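Local coordinates for long form salivary protein D7L (Phlebotomus duboscqi, PDB 6MT7) that binds and sequesters cysteinyl leukotrienes and a stable thromboxane A2 analogue, countering the host's response while the female sand fly feeds on blood, at residues A[132-137]-A[162-167]. Sequence-based numbering, arbitrary orientation.
Sequences NTKPKG and AYYYRL
Tyr164, in the last turn of helix 159-164, reaches the backbone of the loop 132-137, and its hydroxyl makes the polar part of the contact. The amide of Lys134 donates to Tyr164 OH, with N to OH 3.0 Å and a nearly straight N-H...O angle of 163°. A water in the plane of the ring, at its edge, lies 2.6 Å from Tyr164 OH and donates to Asn132 O, so two points of the loop are tied to one phenol. Tyrosine suits this place because its long rigid ring carries the hydroxyl to a backbone that is neither helix nor strand.

Apolar contacts with the same ring come from one face and from the hydroxyl edge. Lys134 CB sits over the face, 4.0 Å from the Tyr164 ring centroid, in a CH-pi contact, while Thr133 offers its methyl CG2 to the edge, 3.6 Å from Tyr164 OH. Lysine combines this aliphatic start with a flexible arm: bends at chi3 (83°) and chi4 (70°) bring NZ back to Pro135 O at 3.0 Å, and Thr138 O and Ser228 O also accept from the buried ammonium.

Two residues on, Arg166 takes a positive phi, and the bonds Arg166 N to Tyr163 O and Leu167 N to Ala162 O make a Schellman motif; its NH1 bonds to Tyr164 O, while NH2 forms a salt bridge with Asp9. The contact lies away from the ligand site, though its loop carries Lys136, which by similarity probably binds leukotriene C4 and thromboxane A2. It joins the last turn of helix 159-164 to the linker between helices 120-128 and 140-144, with Ile140 touching Tyr164 and Phe143 touching Lys134.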
ATOM      1  N   ASN A 132      16.832   7.654   2.876  1.00 16.38           N
ATOM      2  CA  ASN A 132      16.624   6.662   3.932  1.00 16.56           C
ATOM      3  C   ASN A 132      15.412   5.753   3.679  1.00 14.36           C
ATOM      4  O   ASN A 132      15.039   4.980   4.569  1.00 15.04           O
ATOM      5  CB  ASN A 132      16.475   7.339   5.294  1.00 22.93           C
ATOM      6  CG  ASN A 132      17.678   8.194   5.657  1.00 40.92           C
ATOM      7  OD1 ASN A 132      18.827   7.795   5.440  1.00 41.08           O
ATOM      8  ND2 ASN A 132      17.420   9.371   6.220  1.00 45.62           N
ATOM      9  N   THR A 133      14.798   5.847   2.504  1.00 14.13           N
ATOM     10  CA  THR A 133      13.748   4.934   2.061  1.00  8.99           C
ATOM     11  C   THR A 133      14.304   4.045   0.958  1.00 10.01           C
ATOM     12  O   THR A 133      15.073   4.511   0.109  1.00 11.79           O
ATOM     13  CB  THR A 133      12.530   5.720   1.542  1.00 13.29           C
ATOM     14  OG1 THR A 133      11.959   6.479   2.609  1.00 13.24           O
ATOM     15  CG2 THR A 133      11.464   4.792   0.970  1.00 14.78           C
ATOM     16  N   LYS A 134      13.910   2.769   0.971  1.00 12.04           N
ATOM     17  CA  LYS A 134      14.368   1.790  -0.006  1.00  9.24           C
ATOM     18  C   LYS A 134      14.221   2.330  -1.432  1.00 16.08           C
ATOM     19  O   LYS A 134      13.097   2.643  -1.859  1.00 12.41           O
ATOM     20  CB  LYS A 134      13.588   0.481   0.125  1.00  6.74           C
ATOM     21  CG  LYS A 134      14.049  -0.586  -0.856  1.00 11.89           C
ATOM     22  CD  LYS A 134      13.019  -1.691  -1.030  1.00 11.51           C
ATOM     23  CE  LYS A 134      11.953  -1.292  -2.040  1.00  8.83           C
ATOM     24  NZ  LYS A 134      12.522  -1.255  -3.431  1.00 10.67           N
ATOM     25  N   PRO A 135      15.308   2.448  -2.185  1.00 12.35           N
ATOM     26  CA  PRO A 135      15.195   2.968  -3.551  1.00 13.03           C
ATOM     27  C   PRO A 135      14.525   1.968  -4.474  1.00 14.69           C
ATOM     28  O   PRO A 135      14.555   0.751  -4.253  1.00 12.06           O
ATOM     29  CB  PRO A 135      16.652   3.216  -3.966  1.00 20.12           C
ATOM     30  CG  PRO A 135      17.458   2.332  -3.095  1.00 23.35           C
ATOM     31  CD  PRO A 135      16.705   2.166  -1.800  1.00 16.69           C
ATOM     32  N   LYS A 136      13.886   2.505  -5.510  1.00 15.35           N
ATOM     33  CA  LYS A 136      13.464   1.673  -6.624  1.00 14.16           C
ATOM     34  C   LYS A 136      14.670   0.968  -7.223  1.00 20.67           C
ATOM     35  O   LYS A 136      15.728   1.576  -7.425  1.00 19.36           O
ATOM     36  CB  LYS A 136      12.778   2.521  -7.690  1.00 19.10           C
ATOM     37  CG  LYS A 136      11.376   2.975  -7.332  1.00 24.96           C
ATOM     38  CD  LYS A 136      10.710   3.553  -8.567  1.00 26.62           C
ATOM     39  CE  LYS A 136       9.336   4.086  -8.263  1.00 25.04           C
ATOM     40  NZ  LYS A 136       8.711   4.607  -9.510  1.00 31.59           N
ATOM     41  N   GLY A 137      14.505  -0.322  -7.505  1.00 14.39           N
ATOM     42  CA  GLY A 137      15.550  -1.141  -8.075  1.00 15.15           C
ATOM     43  C   GLY A 137      16.339  -1.933  -7.060  1.00 13.90           C
ATOM     44  O   GLY A 137      17.146  -2.785  -7.454  1.00 15.71           O
ATOM     45  N   ALA A 162      10.179  -6.209   7.927  1.00 12.42           N
ATOM     46  CA  ALA A 162       8.746  -6.326   8.201  1.00 14.49           C
ATOM     47  C   ALA A 162       7.991  -5.091   7.738  1.00 12.82           C
ATOM     48  O   ALA A 162       6.843  -5.190   7.284  1.00  8.37           O
ATOM     49  CB  ALA A 162       8.508  -6.568   9.690  1.00 13.97           C
ATOM     50  N   TYR A 163       8.613  -3.913   7.856  1.00  9.91           N
ATOM     51  CA  TYR A 163       7.970  -2.702   7.356  1.00 10.80           C
ATOM     52  C   TYR A 163       7.829  -2.750   5.832  1.00  9.46           C
ATOM     53  O   TYR A 163       6.746  -2.500   5.290  1.00  6.70           O
ATOM     54  CB  TYR A 163       8.750  -1.449   7.790  1.00  9.92           C
ATOM     55  CG  TYR A 163       8.214  -0.227   7.083  1.00 11.83           C
ATOM     56  CD1 TYR A 163       7.055   0.395   7.524  1.00 14.38           C
ATOM     57  CD2 TYR A 163       8.830   0.266   5.930  1.00 11.02           C
ATOM     58  CE1 TYR A 163       6.525   1.476   6.851  1.00 13.98           C
ATOM     59  CE2 TYR A 163       8.299   1.340   5.242  1.00 12.69           C
ATOM     60  CZ  TYR A 163       7.150   1.946   5.711  1.00 12.98           C
ATOM     61  OH  TYR A 163       6.615   3.024   5.042  1.00 15.59           O
ATOM     62  N   TYR A 164       8.904  -3.085   5.115  1.00  7.27           N
ATOM     63  CA  TYR A 164       8.820  -3.008   3.660  1.00  8.59           C
ATOM     64  C   TYR A 164       7.989  -4.139   3.066  1.00  6.52           C
ATOM     65  O   TYR A 164       7.419  -3.977   1.979  1.00  6.93           O
ATOM     66  CB  TYR A 164      10.226  -2.966   3.055  1.00  6.58           C
ATOM     67  CG  TYR A 164      10.780  -1.568   3.144  1.00  7.01           C
ATOM     68  CD1 TYR A 164      10.341  -0.571   2.281  1.00  8.37           C
ATOM     69  CD2 TYR A 164      11.685  -1.226   4.131  1.00  9.01           C
ATOM     70  CE1 TYR A 164      10.827   0.726   2.371  1.00 10.91           C
ATOM     71  CE2 TYR A 164      12.168   0.069   4.237  1.00  8.57           C
ATOM     72  CZ  TYR A 164      11.735   1.039   3.357  1.00 13.14           C
ATOM     73  OH  TYR A 164      12.219   2.326   3.463  1.00 11.16           O
ATOM     74  N   TYR A 165       7.890  -5.276   3.754  1.00  6.65           N
ATOM     75  CA  TYR A 165       6.911  -6.291   3.370  1.00  6.67           C
ATOM     76  C   TYR A 165       5.488  -5.895   3.743  1.00  6.55           C
ATOM     77  O   TYR A 165       4.552  -6.610   3.377  1.00  7.02           O
ATOM     78  CB  TYR A 165       7.222  -7.625   4.038  1.00  8.83           C
ATOM     79  CG  TYR A 165       8.524  -8.263   3.628  1.00  7.08           C
ATOM     80  CD1 TYR A 165       9.009  -8.158   2.330  1.00  9.64           C
ATOM     81  CD2 TYR A 165       9.258  -8.997   4.550  1.00 14.82           C
ATOM     82  CE1 TYR A 165      10.220  -8.772   1.965  1.00 11.15           C
ATOM     83  CE2 TYR A 165      10.459  -9.604   4.202  1.00 15.28           C
ATOM     84  CZ  TYR A 165      10.932  -9.488   2.917  1.00 12.63           C
ATOM     85  OH  TYR A 165      12.130 -10.105   2.597  1.00 14.54           O
ATOM     86  N   ARG A 166       5.314  -4.776   4.453  1.00  6.47           N
ATOM     87  CA  ARG A 166       4.012  -4.312   4.931  1.00  6.57           C
ATOM     88  C   ARG A 166       3.334  -5.365   5.801  1.00  6.54           C
ATOM     89  O   ARG A 166       2.119  -5.583   5.731  1.00  6.63           O
ATOM     90  CB  ARG A 166       3.104  -3.860   3.783  1.00  7.23           C
ATOM     91  CG  ARG A 166       3.259  -2.364   3.457  1.00  6.14           C
ATOM     92  CD  ARG A 166       4.615  -2.087   2.796  1.00  6.16           C
ATOM     93  NE  ARG A 166       4.796  -0.675   2.447  1.00  6.09           N
ATOM     94  CZ  ARG A 166       5.835  -0.205   1.755  1.00  7.96           C
ATOM     95  NH1 ARG A 166       6.798  -1.024   1.338  1.00  6.20           N
ATOM     96  NH2 ARG A 166       5.912   1.086   1.459  1.00  6.90           N
ATOM     97  N   LEU A 167       4.129  -6.012   6.654  1.00  6.73           N
ATOM     98  CA  LEU A 167       3.556  -6.751   7.770  1.00  8.73           C
ATOM     99  C   LEU A 167       3.173  -5.809   8.904  1.00  8.32           C
ATOM    100  O   LEU A 167       2.199  -6.069   9.621  1.00  8.04           O
ATOM    101  CB  LEU A 167       4.541  -7.808   8.271  1.00  7.17           C
ATOM    102  CG  LEU A 167       5.067  -8.748   7.181  1.00  7.20           C
ATOM    103  CD1 LEU A 167       6.064  -9.752   7.753  1.00  8.73           C
ATOM    104  CD2 LEU A 167       3.916  -9.453   6.495  1.00  7.17           C
TER
HETATM  105  O   HOH W   1      13.551   3.113   5.600  1.00 18.85           O